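Local coordinates for protein DynE8 (Micromonospora chersina, PDB 4AMM) that carries the acyltransferase domain of an iterative polyketide synthase in enediyne (dynemicin) biosynthesis, probably loading acyl building blocks onto the carrier domain, at residues A[18-23]-A[66-71]; A[345-348]-A[354-357]; A[88-93]-A[381-386]; A[174-179]-A[276-281]. All blocks are in the same frame, centred on the assembly; numbering follows the deposited sequence. Where two conformers were deposited one is given.

Interaction 1: residues A[18-23]-A[66-71]; sequences GLLTRV and AALDRA
L68 reaches from helix 61-76 to L20 and V23 on helix 13-27, one methyl for each. With chi1 at -64° its CG stands anti to its own carbonyl carbon, which turns CD1 to V23 and CD2 to L20. CD2 of L68 lies 3.6 Å from CD2 of L20, the two leucines meeting at a slant. CD1 of L68 lands 3.8 Å from CG1 of V23, and here the two side chains run nearly perpendicular. D69 and R70, next in line, turn away from this seam to salt bridges with R24 and D84. A71 then takes up the other branch of L20: its CB is 3.9 Å from CD1 of L20. The helices run almost antiparallel, their local axes 9.8 Å apart at an angle of 155°. Beneath them lies the antiparallel sheet that includes strand 52-58, whose F54 touches L20, L68 and A71 and so floors the seam. This antiparallel sheet, with helices 13-27 and 61-76 packed on one of its faces, resembles the linker between ketosynthase and acyltransferase in related synthases. No hydrogen bond spans the two segments; everything that meets is aliphatic and buried, which implies that the helices are held together here by shape and exclusion of water.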
# COMPACT_ATOMS: atom_id res chain seq x y z
N GLY A 18 -8.12 17.04 -28.21
CA GLY A 18 -9.28 16.85 -29.09
C GLY A 18 -10.19 15.71 -28.69
O GLY A 18 -11.42 15.87 -28.56
N LEU A 19 -9.59 14.53 -28.37
CA LEU A 19 -10.37 13.43 -27.92
C LEU A 19 -11.12 13.69 -26.61
O LEU A 19 -12.31 13.38 -26.47
CB LEU A 19 -9.44 12.23 -27.79
CG LEU A 19 -10.12 11.00 -27.20
CD1 LEU A 19 -11.30 10.54 -28.01
CD2 LEU A 19 -9.07 9.86 -27.06
N LEU A 20 -10.37 14.23 -25.64
CA LEU A 20 -11.00 14.52 -24.37
C LEU A 20 -12.18 15.53 -24.49
O LEU A 20 -13.16 15.43 -23.79
CB LEU A 20 -9.99 15.01 -23.34
CG LEU A 20 -8.92 13.97 -22.96
CD1 LEU A 20 -8.05 14.54 -21.85
CD2 LEU A 20 -9.48 12.62 -22.53
N THR A 21 -12.01 16.49 -25.37
CA THR A 21 -13.10 17.46 -25.62
C THR A 21 -14.33 16.72 -26.15
O THR A 21 -15.47 16.96 -25.74
CB THR A 21 -12.59 18.51 -26.64
OG1 THR A 21 -11.54 19.24 -26.04
CG2 THR A 21 -13.71 19.47 -27.04
N ARG A 22 -14.13 15.77 -27.05
CA ARG A 22 -15.26 15.04 -27.59
C ARG A 22 -15.86 14.07 -26.59
O ARG A 22 -17.08 13.91 -26.50
CB ARG A 22 -14.83 14.32 -28.86
CG ARG A 22 -14.61 15.37 -29.98
CD ARG A 22 -14.25 14.68 -31.26
NE ARG A 22 -13.93 15.64 -32.31
CZ ARG A 22 -14.83 16.14 -33.15
NH1 ARG A 22 -16.11 15.79 -33.07
NH2 ARG A 22 -14.46 17.01 -34.08
N VAL A 23 -15.02 13.40 -25.80
CA VAL A 23 -15.60 12.56 -24.77
C VAL A 23 -16.39 13.39 -23.75
O VAL A 23 -17.42 12.92 -23.28
CB VAL A 23 -14.45 11.79 -24.03
CG1 VAL A 23 -15.04 10.98 -22.91
CG2 VAL A 23 -13.71 10.90 -25.03
N ALA A 66 -16.28 16.37 -14.79
CA ALA A 66 -15.37 17.09 -13.90
C ALA A 66 -13.91 16.65 -14.12
O ALA A 66 -13.01 17.51 -14.22
CB ALA A 66 -15.73 16.87 -12.41
N ALA A 67 -13.67 15.33 -14.16
CA ALA A 67 -12.31 14.87 -14.49
C ALA A 67 -11.73 15.31 -15.85
O ALA A 67 -10.57 15.67 -15.91
CB ALA A 67 -12.23 13.32 -14.37
N LEU A 68 -12.59 15.26 -16.87
CA LEU A 68 -12.19 15.78 -18.16
C LEU A 68 -11.82 17.29 -18.11
O LEU A 68 -10.85 17.69 -18.73
CB LEU A 68 -13.23 15.45 -19.24
CG LEU A 68 -13.38 13.92 -19.49
CD1 LEU A 68 -14.64 13.62 -20.22
CD2 LEU A 68 -12.20 13.34 -20.29
N ASP A 69 -12.66 18.06 -17.42
CA ASP A 69 -12.40 19.48 -17.28
C ASP A 69 -11.03 19.71 -16.68
O ASP A 69 -10.28 20.56 -17.16
CB ASP A 69 -13.50 20.17 -16.46
CG ASP A 69 -14.75 20.36 -17.24
OD1 ASP A 69 -14.69 20.36 -18.47
OD2 ASP A 69 -15.83 20.52 -16.62
N ARG A 70 -10.68 18.98 -15.61
CA ARG A 70 -9.37 19.11 -15.03
C ARG A 70 -8.24 18.72 -15.97
O ARG A 70 -7.25 19.40 -16.06
CB ARG A 70 -9.27 18.29 -13.73
CG ARG A 70 -10.02 18.91 -12.57
CD ARG A 70 -9.56 18.11 -11.32
NE ARG A 70 -8.15 18.26 -10.93
CZ ARG A 70 -7.59 17.55 -9.90
NH1 ARG A 70 -8.30 16.61 -9.32
NH2 ARG A 70 -6.34 17.69 -9.54
N ALA A 71 -8.43 17.59 -16.69
CA ALA A 71 -7.41 17.17 -17.61
C ALA A 71 -7.22 18.20 -18.73
O ALA A 71 -6.07 18.51 -19.04
CB ALA A 71 -7.78 15.81 -18.18

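Interaction 2: residues A[345-348]-A[354-357]; sequences LVEV and LSAL
E347, at the end of strand 344-347, extends its carboxylate to the start of helix 353-360 and takes the main-chain N-H groups of L354 and S355, one on each oxygen. The side chain is fully stretched: CG is anti to the backbone N (chi1 -179°) and the chain stays extended beyond CG, which carries the carboxylate clear of the strand to the first turn of the helix. OE2 accepts from L354 N at 2.9 Å, the donor coming in on the syn side but tilted out of the carboxylate plane. OE1 accepts from S355 N at 2.8 Å, and this donor lies well above the plane, 49° out of it. The hydroxyl of S355, in the conformer given, turns between its own N and carbonyl carbon, bringing OG to 3.0 Å from E347 OE1; the same hydroxyl also bonds to R352 O, which leaves its tie to the glutamate uncertain. L354 crosses the glutamate at about a right angle, with its CB 3.5 Å from E347 OE2. The contact spans the turn of a beta-alpha-beta unit, strand 344-347, helix 353-360 and strand 365-367, in the parallel sheet of the acyltransferase core. A buried carboxylate thus answers N-H groups at the positive end of the helix dipole, an arrangement that would probably favour its negative form and that pins the helix start to the strand end.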
# COMPACT_ATOMS: atom_id res chain seq x y z
N LEU A 345 3.04 5.02 -6.69
CA LEU A 345 3.05 3.75 -5.97
C LEU A 345 1.64 3.20 -5.99
O LEU A 345 0.67 3.97 -5.79
CB LEU A 345 3.47 4.01 -4.51
CG LEU A 345 4.88 4.52 -4.41
CD1 LEU A 345 5.16 5.22 -3.13
CD2 LEU A 345 5.86 3.37 -4.64
N VAL A 346 1.47 1.92 -6.18
CA VAL A 346 0.18 1.28 -6.12
C VAL A 346 0.21 0.24 -5.04
O VAL A 346 1.08 -0.66 -5.01
CB VAL A 346 -0.14 0.59 -7.51
CG1 VAL A 346 -1.48 -0.18 -7.38
CG2 VAL A 346 -0.25 1.71 -8.57
N GLU A 347 -0.69 0.37 -4.07
CA GLU A 347 -0.82 -0.63 -2.99
C GLU A 347 -1.65 -1.83 -3.43
O GLU A 347 -2.75 -1.66 -4.02
CB GLU A 347 -1.40 0.11 -1.76
CG GLU A 347 -1.58 -0.79 -0.52
CD GLU A 347 -2.05 0.01 0.70
OE1 GLU A 347 -2.36 1.21 0.58
OE2 GLU A 347 -1.91 -0.54 1.77
N VAL A 348 -1.09 -3.01 -3.17
CA VAL A 348 -1.69 -4.31 -3.64
C VAL A 348 -2.12 -5.18 -2.45
O VAL A 348 -1.37 -5.99 -1.91
CB VAL A 348 -0.59 -5.05 -4.43
CG1 VAL A 348 -1.12 -6.34 -5.14
CG2 VAL A 348 0.00 -4.16 -5.53
N LEU A 354 -0.90 1.55 3.50
CA LEU A 354 0.37 2.01 3.03
C LEU A 354 0.35 3.18 2.11
O LEU A 354 1.33 3.92 1.99
CB LEU A 354 1.26 0.91 2.33
CG LEU A 354 1.59 -0.23 3.19
CD1 LEU A 354 2.64 -1.11 2.39
CD2 LEU A 354 2.34 0.30 4.45
N SER A 355 -0.75 3.33 1.39
CA SER A 355 -0.86 4.52 0.58
C SER A 355 -0.97 5.76 1.50
O SER A 355 -0.38 6.73 1.20
CB SER A 355 -2.01 4.49 -0.44
OG SER A 355 -3.19 4.06 0.18
N ALA A 356 -1.69 5.60 2.61
CA ALA A 356 -1.72 6.70 3.61
C ALA A 356 -0.28 6.97 4.15
O ALA A 356 0.14 8.11 4.24
CB ALA A 356 -2.62 6.30 4.75
N LEU A 357 0.46 5.88 4.52
CA LEU A 357 1.86 6.12 5.01
C LEU A 357 2.75 6.77 3.93
O LEU A 357 3.56 7.61 4.17
CB LEU A 357 2.55 4.85 5.49
CG LEU A 357 1.95 4.18 6.65
CD1 LEU A 357 2.65 2.89 7.06
CD2 LEU A 357 1.80 5.04 7.88

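Interaction 3: residues A[88-93]-A[381-386]; sequences GLFLVV and GTAALF
F90 lays one face of its ring against A384, a CH-pi contact that seats helix 376-387 on the four-stranded antiparallel sheet that resembles the linker ahead of the acyltransferase core. The strand enters through a G1 beta bulge: G88, with its positive phi, and L89 both face D84 on the neighbouring strand 81-84. Beyond the bulge the side chains alternate. L89 and L91 turn to helix 61-76, touching A67, R70 and H74, while F90 turns the other way, to helix 376-387. The sheet is therefore sandwiched between helices at this point.

F90 CG sits anti to the carbonyl carbon and beside the backbone N (chi1 -53°), and the ring stands out from the strand with one face presented to the helix backbone that passes over it. A384 CA lies above the middle of the ring, 3.7 Å from its plane. The methyl follows: A384 CB is 3.8 Å from the ring centroid and only 16° off the normal. A383 approaches obliquely, its CB 3.9 Å from CD2 of F90. Small side chains here allow the helix backbone itself to come down on the ring, and A384 N is 3.6 Å from F90 CD2. Further along the helix, F386 makes a cation-pi contact with R53 of strand 52-58. The tightest meeting of side chains is at the far end of the ring, where F90 CZ lies 3.6 Å from A384 CB.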
# COMPACT_ATOMS: atom_id res chain seq x y z
N GLY A 88 -8.56 9.96 -7.95
CA GLY A 88 -8.57 8.87 -8.96
C GLY A 88 -8.41 9.36 -10.41
O GLY A 88 -9.01 8.77 -11.30
N LEU A 89 -7.62 10.41 -10.60
CA LEU A 89 -7.50 11.08 -11.88
C LEU A 89 -6.08 11.12 -12.26
O LEU A 89 -5.23 11.57 -11.49
CB LEU A 89 -8.02 12.55 -11.78
CG LEU A 89 -7.63 13.35 -13.01
CD1 LEU A 89 -8.21 12.74 -14.31
CD2 LEU A 89 -8.14 14.79 -12.77
N PHE A 90 -5.74 10.57 -13.46
CA PHE A 90 -4.37 10.44 -13.85
C PHE A 90 -4.20 10.76 -15.32
O PHE A 90 -4.99 10.27 -16.16
CB PHE A 90 -3.83 9.04 -13.59
CG PHE A 90 -4.05 8.55 -12.19
CD1 PHE A 90 -3.09 8.83 -11.17
CD2 PHE A 90 -5.18 7.88 -11.87
CE1 PHE A 90 -3.32 8.39 -9.88
CE2 PHE A 90 -5.39 7.43 -10.62
CZ PHE A 90 -4.45 7.74 -9.63
N LEU A 91 -3.26 11.65 -15.65
CA LEU A 91 -3.01 12.09 -17.05
C LEU A 91 -1.54 12.12 -17.24
O LEU A 91 -0.82 12.79 -16.48
CB LEU A 91 -3.64 13.47 -17.25
CG LEU A 91 -3.37 14.21 -18.55
CD1 LEU A 91 -1.91 14.54 -18.95
CD2 LEU A 91 -4.02 13.70 -19.70
N VAL A 92 -1.07 11.45 -18.31
CA VAL A 92 0.38 11.40 -18.53
C VAL A 92 0.63 11.51 -20.01
O VAL A 92 0.10 10.68 -20.76
CB VAL A 92 0.97 10.07 -17.99
CG1 VAL A 92 2.42 9.99 -18.24
CG2 VAL A 92 0.76 9.94 -16.49
N VAL A 93 1.38 12.55 -20.40
CA VAL A 93 1.88 12.68 -21.79
C VAL A 93 3.41 12.47 -21.71
O VAL A 93 4.06 13.04 -20.87
CB VAL A 93 1.56 14.10 -22.31
CG1 VAL A 93 2.15 14.28 -23.75
CG2 VAL A 93 0.10 14.35 -22.31
N GLY A 381 -6.79 2.37 -8.75
CA GLY A 381 -5.52 1.70 -8.90
C GLY A 381 -5.31 1.26 -10.34
O GLY A 381 -4.18 1.39 -10.82
N THR A 382 -6.34 0.78 -11.02
CA THR A 382 -6.13 0.34 -12.41
C THR A 382 -5.98 1.57 -13.28
O THR A 382 -5.16 1.58 -14.23
CB THR A 382 -7.28 -0.54 -12.87
OG1 THR A 382 -7.37 -1.67 -11.96
CG2 THR A 382 -7.00 -1.12 -14.24
N ALA A 383 -6.69 2.68 -12.99
CA ALA A 383 -6.51 3.92 -13.76
C ALA A 383 -5.07 4.39 -13.58
O ALA A 383 -4.44 4.83 -14.59
CB ALA A 383 -7.48 5.05 -13.19
N ALA A 384 -4.48 4.35 -12.40
CA ALA A 384 -3.14 4.76 -12.16
C ALA A 384 -2.19 3.89 -13.00
O ALA A 384 -1.26 4.43 -13.65
CB ALA A 384 -2.76 4.67 -10.65
N LEU A 385 -2.35 2.55 -12.94
CA LEU A 385 -1.43 1.65 -13.70
C LEU A 385 -1.57 2.01 -15.16
O LEU A 385 -0.51 1.96 -15.88
CB LEU A 385 -1.87 0.25 -13.45
CG LEU A 385 -1.57 -0.29 -12.02
CD1 LEU A 385 -2.22 -1.59 -11.75
CD2 LEU A 385 -0.06 -0.48 -11.81
N PHE A 386 -2.75 2.23 -15.69
CA PHE A 386 -2.90 2.49 -17.14
C PHE A 386 -2.28 3.80 -17.50
O PHE A 386 -1.47 3.90 -18.43
CB PHE A 386 -4.39 2.40 -17.56
CG PHE A 386 -4.60 2.69 -19.03
CD1 PHE A 386 -4.47 1.63 -19.94
CD2 PHE A 386 -4.84 3.96 -19.47
CE1 PHE A 386 -4.62 1.88 -21.31
CE2 PHE A 386 -4.97 4.24 -20.82
CZ PHE A 386 -4.89 3.16 -21.77

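Interaction 4: residues A[174-179]-A[276-281]; sequences GHSLGE and AFHSPL
This is a single polar contact, S176 with H278, between a serine on what looks like a nucleophile elbow and a histidine on a distant loop; it joins the strand-to-helix turn of the parallel-sheet core to the loop between strand 268-270 and helix 283-294. S176 is the middle residue of a G-x-S-x-G sequence, G174 to G178, in the sharp turn that links strand 171-174 to helix 178-185; its strained backbone, phi 55° and psi -117°, is that of a classic elbow. Together the two residues are consistent with the serine-histidine dyad of this enzyme family, the serine as the probable nucleophile. With OG anti to the backbone N (chi1 -173°), the hydroxyl is carried to the edge of the ring. It meets H278 there in plane, with S176 OG 2.7 Å from H278 NE2; either could be the donor. The other ring nitrogen, ND1, is bonded to G329 O, which fixes the rotation of the imidazole, and V331 packs against both residues. S176 OG is also gripped by R201 NH2, so the hydroxyl has two partners. Next along the loop, S279 makes an ST turn: its OG takes the N-H of L281 at 3.1 Å. S279 OG also gives its proton to A276 O at 2.8 Å.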
# COMPACT_ATOMS: atom_id res chain seq x y z
N GLY A 174 7.21 -4.45 1.01
CA GLY A 174 6.13 -4.92 1.89
C GLY A 174 6.42 -4.50 3.32
O GLY A 174 7.56 -4.58 3.79
N HIS A 175 5.37 -4.01 4.00
CA HIS A 175 5.46 -3.57 5.43
C HIS A 175 5.20 -4.75 6.34
O HIS A 175 4.09 -5.26 6.41
CB HIS A 175 4.37 -2.50 5.62
CG HIS A 175 4.57 -1.61 6.82
ND1 HIS A 175 4.30 -2.07 8.11
CD2 HIS A 175 4.90 -0.29 6.92
CE1 HIS A 175 4.49 -1.05 8.94
NE2 HIS A 175 4.86 0.03 8.26
N SER A 176 6.26 -5.16 7.06
CA SER A 176 6.13 -6.27 8.05
C SER A 176 5.53 -7.50 7.30
O SER A 176 6.23 -8.07 6.40
CB SER A 176 5.33 -5.83 9.26
OG SER A 176 5.45 -6.95 10.18
N LEU A 177 4.36 -7.98 7.65
CA LEU A 177 3.71 -9.08 6.97
C LEU A 177 3.78 -8.96 5.44
O LEU A 177 3.89 -9.98 4.72
CB LEU A 177 2.22 -9.14 7.41
CG LEU A 177 1.33 -10.14 6.69
CD1 LEU A 177 1.81 -11.61 6.93
CD2 LEU A 177 -0.09 -9.92 7.13
N GLY A 178 3.58 -7.74 4.95
CA GLY A 178 3.57 -7.56 3.47
C GLY A 178 4.86 -7.97 2.80
O GLY A 178 4.79 -8.20 1.57
N GLU A 179 5.97 -8.04 3.50
CA GLU A 179 7.21 -8.50 2.82
C GLU A 179 6.97 -9.91 2.30
O GLU A 179 7.59 -10.28 1.30
CB GLU A 179 8.35 -8.45 3.79
CG GLU A 179 9.74 -8.66 3.06
CD GLU A 179 10.78 -7.67 3.52
OE1 GLU A 179 10.48 -6.50 3.80
OE2 GLU A 179 12.01 -8.03 3.53
N ALA A 276 3.91 -6.31 21.90
CA ALA A 276 5.00 -5.43 21.45
C ALA A 276 5.59 -6.03 20.18
O ALA A 276 6.71 -6.59 20.21
CB ALA A 276 6.05 -5.31 22.58
N PHE A 277 4.84 -5.93 19.06
CA PHE A 277 5.40 -6.45 17.81
C PHE A 277 6.62 -5.63 17.49
O PHE A 277 6.81 -4.48 17.88
CB PHE A 277 4.32 -6.23 16.72
CG PHE A 277 3.10 -7.09 16.87
CD1 PHE A 277 3.18 -8.50 17.08
CD2 PHE A 277 1.87 -6.54 16.72
CE1 PHE A 277 1.99 -9.25 17.20
CE2 PHE A 277 0.68 -7.34 16.82
CZ PHE A 277 0.77 -8.65 17.03
N HIS A 278 7.49 -6.29 16.74
CA HIS A 278 8.76 -5.66 16.28
C HIS A 278 9.59 -5.17 17.43
O HIS A 278 10.15 -4.07 17.46
CB HIS A 278 8.46 -4.57 15.21
CG HIS A 278 7.95 -5.18 13.97
ND1 HIS A 278 8.84 -5.92 13.18
CD2 HIS A 278 6.73 -5.35 13.44
CE1 HIS A 278 8.17 -6.43 12.17
NE2 HIS A 278 6.86 -6.14 12.31
N SER A 279 9.75 -6.09 18.42
CA SER A 279 10.59 -5.87 19.58
C SER A 279 11.17 -7.25 19.96
O SER A 279 10.65 -8.27 19.56
CB SER A 279 9.80 -5.26 20.76
OG SER A 279 9.12 -6.27 21.51
N PRO A 280 12.15 -7.24 20.88
CA PRO A 280 12.66 -8.51 21.44
C PRO A 280 11.63 -9.39 22.10
O PRO A 280 11.89 -10.58 22.23
CB PRO A 280 13.72 -8.07 22.44
CG PRO A 280 14.24 -6.75 21.83
CD PRO A 280 13.01 -6.09 21.23
N LEU A 281 10.49 -8.85 22.51
CA LEU A 281 9.44 -9.72 23.14
C LEU A 281 8.84 -10.66 22.15
O LEU A 281 8.12 -11.60 22.50
CB LEU A 281 8.32 -8.89 23.78
CG LEU A 281 8.90 -8.10 24.93
CD1 LEU A 281 7.81 -7.27 25.52
CD2 LEU A 281 9.54 -9.07 26.03

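In the fold
Interactions 1 and 3 belong to the antiparallel sheet of the linker-like region and its helices, and touch through L89, whose CD2 lies 3.8 Å from CB of R70. Interaction 3 meets interaction 2 as well: V346 CG2 is 3.9 Å from L385 CD2, so helix 376-387 bridges the antiparallel sheet and the parallel sheet of the core. From there interaction 2 reaches the probable active site of interaction 4, L354 CD2 packing 3.6 Å from CD2 of H175, the residue before the elbow serine. The contacts touch in the order 1, 3, 2, 4, and the first and last have centres about 45 Å apart, on opposite sides of the chain's centre.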